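Local coordinates for protein putative Nitroreductase (Desulfovibrio desulfuricans subsp. desulfuricans str. G20, PDB 3E39) that binds flavin mononucleotide and is probably an FMN-dependent oxidoreductase of the nitroreductase family, at residues A[48-53]-A[84-89]; A[79-84]-A[148-153]. All coordinates share one frame; numbering follows the deposited sequence.

Interaction 1 of 2, residues A[48-53]-A[84-89]; sequences QPCRFL and VFLDRE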
# COMPACT_ATOMS: atom_id res chain seq x y z
N GLN A 48 9.68 3.77 -9.95
CA GLN A 48 9.05 4.98 -9.42
C GLN A 48 8.06 5.56 -10.42
O GLN A 48 8.24 6.67 -10.91
CB GLN A 48 10.12 6.02 -9.05
CG GLN A 48 11.09 5.51 -7.99
CD GLN A 48 12.31 6.37 -7.91
OE1 GLN A 48 12.20 7.60 -7.75
NE2 GLN A 48 13.48 5.77 -8.01
N PRO A 49 7.00 4.79 -10.72
CA PRO A 49 6.00 5.20 -11.72
C PRO A 49 4.96 6.23 -11.26
O PRO A 49 4.21 6.73 -12.11
CB PRO A 49 5.31 3.90 -12.05
CG PRO A 49 5.29 3.15 -10.74
CD PRO A 49 6.66 3.48 -10.14
N CYS A 50 4.88 6.49 -9.96
CA CYS A 50 3.85 7.38 -9.45
C CYS A 50 4.15 8.86 -9.69
O CYS A 50 5.29 9.33 -9.55
CB CYS A 50 3.55 7.14 -7.96
SG CYS A 50 2.92 5.49 -7.62
N ARG A 51 3.07 9.59 -9.97
CA ARG A 51 3.11 11.03 -10.21
C ARG A 51 1.98 11.65 -9.37
O ARG A 51 0.96 11.00 -9.12
CB ARG A 51 2.92 11.33 -11.69
CG ARG A 51 3.99 10.76 -12.60
CD ARG A 51 5.39 11.38 -12.37
NE ARG A 51 6.32 10.75 -13.32
CZ ARG A 51 6.99 9.61 -13.10
NH1 ARG A 51 6.94 9.00 -11.94
NH2 ARG A 51 7.78 9.12 -14.07
N PHE A 52 2.16 12.91 -8.98
CA PHE A 52 1.25 13.55 -8.04
C PHE A 52 0.87 14.94 -8.47
O PHE A 52 1.68 15.66 -9.10
CB PHE A 52 1.91 13.62 -6.66
CG PHE A 52 2.50 12.30 -6.23
CD1 PHE A 52 1.74 11.37 -5.56
CD2 PHE A 52 3.81 11.95 -6.58
CE1 PHE A 52 2.28 10.15 -5.18
CE2 PHE A 52 4.34 10.71 -6.21
CZ PHE A 52 3.57 9.83 -5.50
N LEU A 53 -0.36 15.33 -8.14
CA LEU A 53 -0.84 16.67 -8.41
C LEU A 53 -1.60 17.16 -7.20
O LEU A 53 -2.60 16.56 -6.80
CB LEU A 53 -1.72 16.69 -9.65
CG LEU A 53 -2.27 18.07 -10.04
CD1 LEU A 53 -1.21 19.17 -10.18
CD2 LEU A 53 -3.10 17.89 -11.29
N VAL A 84 -3.22 11.09 -7.44
CA VAL A 84 -2.17 10.11 -7.68
C VAL A 84 -2.35 9.46 -9.05
O VAL A 84 -3.44 9.01 -9.40
CB VAL A 84 -2.22 9.03 -6.59
CG1 VAL A 84 -1.01 8.07 -6.70
CG2 VAL A 84 -2.29 9.70 -5.21
N PHE A 85 -1.25 9.36 -9.80
CA PHE A 85 -1.26 8.79 -11.13
C PHE A 85 -0.07 7.86 -11.32
O PHE A 85 0.90 7.86 -10.55
CB PHE A 85 -1.09 9.87 -12.22
CG PHE A 85 -2.03 11.02 -12.11
CD1 PHE A 85 -1.75 12.07 -11.25
CD2 PHE A 85 -3.19 11.07 -12.88
CE1 PHE A 85 -2.61 13.13 -11.12
CE2 PHE A 85 -4.06 12.14 -12.75
CZ PHE A 85 -3.77 13.16 -11.88
N LEU A 86 -0.19 7.00 -12.32
CA LEU A 86 0.97 6.28 -12.82
C LEU A 86 1.32 6.91 -14.16
O LEU A 86 0.45 7.22 -14.99
CB LEU A 86 0.72 4.79 -13.04
CG LEU A 86 0.47 3.95 -11.80
CD1 LEU A 86 -0.06 2.60 -12.15
CD2 LEU A 86 1.77 3.84 -11.00
N ASP A 87 2.61 7.12 -14.35
CA ASP A 87 3.15 7.57 -15.64
C ASP A 87 3.20 6.33 -16.52
O ASP A 87 3.94 5.38 -16.26
CB ASP A 87 4.53 8.17 -15.43
CG ASP A 87 5.19 8.62 -16.73
OD1 ASP A 87 4.88 8.11 -17.81
OD2 ASP A 87 6.08 9.47 -16.66
N ARG A 88 2.42 6.33 -17.58
CA ARG A 88 2.36 5.17 -18.48
C ARG A 88 3.69 4.80 -19.11
O ARG A 88 3.90 3.63 -19.41
CB ARG A 88 1.29 5.37 -19.56
CG ARG A 88 -0.12 5.45 -18.98
CD ARG A 88 -1.20 5.56 -20.05
NE ARG A 88 -2.53 5.75 -19.47
CZ ARG A 88 -3.32 4.78 -19.01
NH1 ARG A 88 -2.93 3.51 -19.04
NH2 ARG A 88 -4.48 5.08 -18.48
N GLU A 89 4.58 5.77 -19.29
CA GLU A 89 5.91 5.48 -19.84
C GLU A 89 6.81 4.73 -18.87
O GLU A 89 7.66 3.95 -19.29
CB GLU A 89 6.60 6.76 -20.32
CG GLU A 89 5.96 7.31 -21.57
CD GLU A 89 5.98 6.28 -22.69
OE1 GLU A 89 7.09 5.74 -22.97
OE2 GLU A 89 4.90 5.98 -23.26

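Interaction 2 of 2, residues A[79-84]-A[148-153]; sequences KVIILV and AIAAGH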
# COMPACT_ATOMS: atom_id res chain seq x y z
N LYS A 79 -9.35 20.32 2.63
CA LYS A 79 -8.46 21.48 2.51
C LYS A 79 -7.40 21.25 1.46
O LYS A 79 -6.92 22.21 0.83
CB LYS A 79 -7.82 21.86 3.85
CG LYS A 79 -8.85 22.14 4.95
CD LYS A 79 -9.98 23.07 4.49
CE LYS A 79 -11.19 22.92 5.37
NZ LYS A 79 -12.40 23.61 4.84
N VAL A 80 -7.02 19.99 1.28
CA VAL A 80 -6.09 19.64 0.21
C VAL A 80 -6.49 18.28 -0.36
O VAL A 80 -6.96 17.40 0.36
CB VAL A 80 -4.61 19.64 0.70
CG1 VAL A 80 -4.38 18.59 1.77
CG2 VAL A 80 -3.63 19.46 -0.51
N ILE A 81 -6.32 18.14 -1.67
CA ILE A 81 -6.54 16.90 -2.39
C ILE A 81 -5.23 16.57 -3.14
O ILE A 81 -4.64 17.46 -3.78
CB ILE A 81 -7.72 17.01 -3.37
CG1 ILE A 81 -9.03 17.19 -2.57
CG2 ILE A 81 -7.85 15.75 -4.23
CD1 ILE A 81 -10.23 17.57 -3.38
N ILE A 82 -4.74 15.34 -3.00
CA ILE A 82 -3.56 14.90 -3.73
C ILE A 82 -4.04 13.86 -4.76
O ILE A 82 -4.59 12.80 -4.42
CB ILE A 82 -2.45 14.30 -2.80
CG1 ILE A 82 -1.90 15.36 -1.84
CG2 ILE A 82 -1.26 13.72 -3.66
CD1 ILE A 82 -0.98 14.78 -0.75
N LEU A 83 -3.90 14.20 -6.03
CA LEU A 83 -4.21 13.27 -7.10
C LEU A 83 -2.98 12.40 -7.37
O LEU A 83 -1.85 12.90 -7.47
CB LEU A 83 -4.67 13.99 -8.36
CG LEU A 83 -5.84 14.96 -8.19
CD1 LEU A 83 -6.20 15.61 -9.55
CD2 LEU A 83 -7.03 14.28 -7.59
N VAL A 84 -3.22 11.09 -7.44
CA VAL A 84 -2.17 10.11 -7.68
C VAL A 84 -2.35 9.46 -9.05
O VAL A 84 -3.44 9.01 -9.40
CB VAL A 84 -2.22 9.03 -6.59
CG1 VAL A 84 -1.01 8.07 -6.70
CG2 VAL A 84 -2.29 9.70 -5.21
N ALA A 148 -7.51 9.71 -5.54
CA ALA A 148 -7.43 11.07 -5.01
C ALA A 148 -7.45 10.90 -3.49
O ALA A 148 -8.22 10.12 -3.00
CB ALA A 148 -8.62 11.93 -5.44
N ILE A 149 -6.61 11.62 -2.77
CA ILE A 149 -6.63 11.60 -1.32
C ILE A 149 -7.11 12.97 -0.90
O ILE A 149 -6.48 13.98 -1.26
CB ILE A 149 -5.25 11.40 -0.67
CG1 ILE A 149 -4.59 10.14 -1.19
CG2 ILE A 149 -5.40 11.28 0.86
CD1 ILE A 149 -3.28 9.86 -0.54
N ALA A 150 -8.24 12.99 -0.21
CA ALA A 150 -8.81 14.22 0.34
C ALA A 150 -8.34 14.30 1.77
O ALA A 150 -8.36 13.28 2.46
CB ALA A 150 -10.37 14.17 0.30
N ALA A 151 -7.93 15.48 2.22
CA ALA A 151 -7.38 15.64 3.56
C ALA A 151 -7.70 16.98 4.23
O ALA A 151 -8.01 17.97 3.58
CB ALA A 151 -5.83 15.42 3.54
N GLY A 152 -7.56 16.99 5.54
CA GLY A 152 -7.76 18.20 6.36
C GLY A 152 -7.61 17.86 7.83
O GLY A 152 -7.34 16.70 8.19
N HIS A 153 -7.69 18.87 8.67
CA HIS A 153 -7.68 18.61 10.10
C HIS A 153 -9.05 17.97 10.38
O HIS A 153 -10.08 18.39 9.85
CB HIS A 153 -7.39 19.88 10.91
CG HIS A 153 -6.01 20.41 10.70
ND1 HIS A 153 -4.94 20.05 11.50
CD2 HIS A 153 -5.51 21.23 9.75
CE1 HIS A 153 -3.86 20.66 11.07
NE2 HIS A 153 -4.17 21.38 10.00

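Interaction 1 of 2, residues A[48-53]-A[84-89]
Pro49 O accepts a nearly straight hydrogen bond from Asp87 N (2.8 Å, 173° at the hydrogen). Leu86 CA gives the same oxygen a CA-H...O contact. The backbones pair as antiparallel strands. Arg51 and Phe85 form a hydrogen-bonded pair, Arg51 N to Phe85 O and Phe85 N to Arg51 O, both 2.8 Å. Leu86 shares a face with Cys50, Phe52 and Val84; its CD2 lies 3.6 Å from Pro49 CG. On the other face the edge of the Phe85 ring meets Leu53 CB.

Arg51 and Asp87 also meet in a salt bridge, with Arg51 NH2 3.1 Å from Asp87 OD2. As a hydrogen bond it is weak, bent to 121° at the hydrogen. The carboxylate and guanidinium planes stand 79° apart, and Asp87 CB lies over one face of the guanidinium. The Arg51 chain bends at chi2, folding the group back over its own segment. There Arg51 NH1 donates to Gln48 O (2.9 Å) and to Cys50 O (2.9 Å). Both acceptors lie in the guanidinium plane, which fixes its rotation. Arg163 of the second subunit brings a like charge near Arg51 NH2.

Asp87 OD1 accepts from Glu89 N in an Asx turn and also bridges to Arg142. Asp87 thus lies between two arginines, Arg51 and Arg142, which would probably favour its ionised form.

Interaction 2 of 2, residues A[79-84]-A[148-153]
A classic beta bulge marks one end of this pairing between two neighbouring strands of the antiparallel sheet in the nitroreductase fold. Lys79 and Val80 both face Ala151. Ala151 O accepts two backbone bonds, from Lys79 N at 2.9 Å and from Val80 N at 3.2 Å. The return bond runs from Ala151 N to Val80 O.

Beyond the bulge the ladder is regular. Ile82 and Ile149 are a hydrogen-bonded pair, with Ile82 N to Ile149 O at 2.8 Å and Ile149 N to Ile82 O at 2.9 Å. Ile81 with Ala150 and Leu83 with Ala148 are non-hydrogen-bonded pairs. Ile81 CA adds a CA-H...O contact to Ile149 O.

The side chains sort onto two faces. Val80, Ile82, Ile149 and Ala151 share one. Ile82 packs on helix 28-39, while Ile149 packs on helix 94-114. Val80 CG1 sits between its backbone N and carbonyl carbon (chi1 63°), where it meets Ala151 CB at 3.9 Å. Ile81, Leu83, Ala148 and Ala150 share the other face. Ala148, Ala150 and Ala151 present methyl groups, while Ile149, between Ala148 and Ala150, carries the bulkier side chain. Ala150 touches Val120 and Leu122 of strand 118-122, both residues of the FMN pocket. The methyl of Ala148 is touched by two branches of strand 80-87: Leu83 CD2 lies 3.6 Å from Ala148 CB, and Ile81 CG2 lies 4.1 Å from it.

In the fold
Strand 80-87 joins the two contacts. In interaction 1 its later part pairs with strand 50-56, an outermost strand of the sheet within this chain. In interaction 2 its earlier part pairs with strand 143-152. The centres of the contacts are about 16 Å apart, and both include Val84. They also touch directly: Leu53 O is 2.8 Å from Leu83 N, a probable hydrogen bond, and Phe52 CD1 packs on Ile82 CG2. Both come near FMN without lying in its pocket. The side chains of Pro49 and Ala148 are each about 8 Å from a bound FMN. The second subunit reaches interaction 1 but not interaction 2.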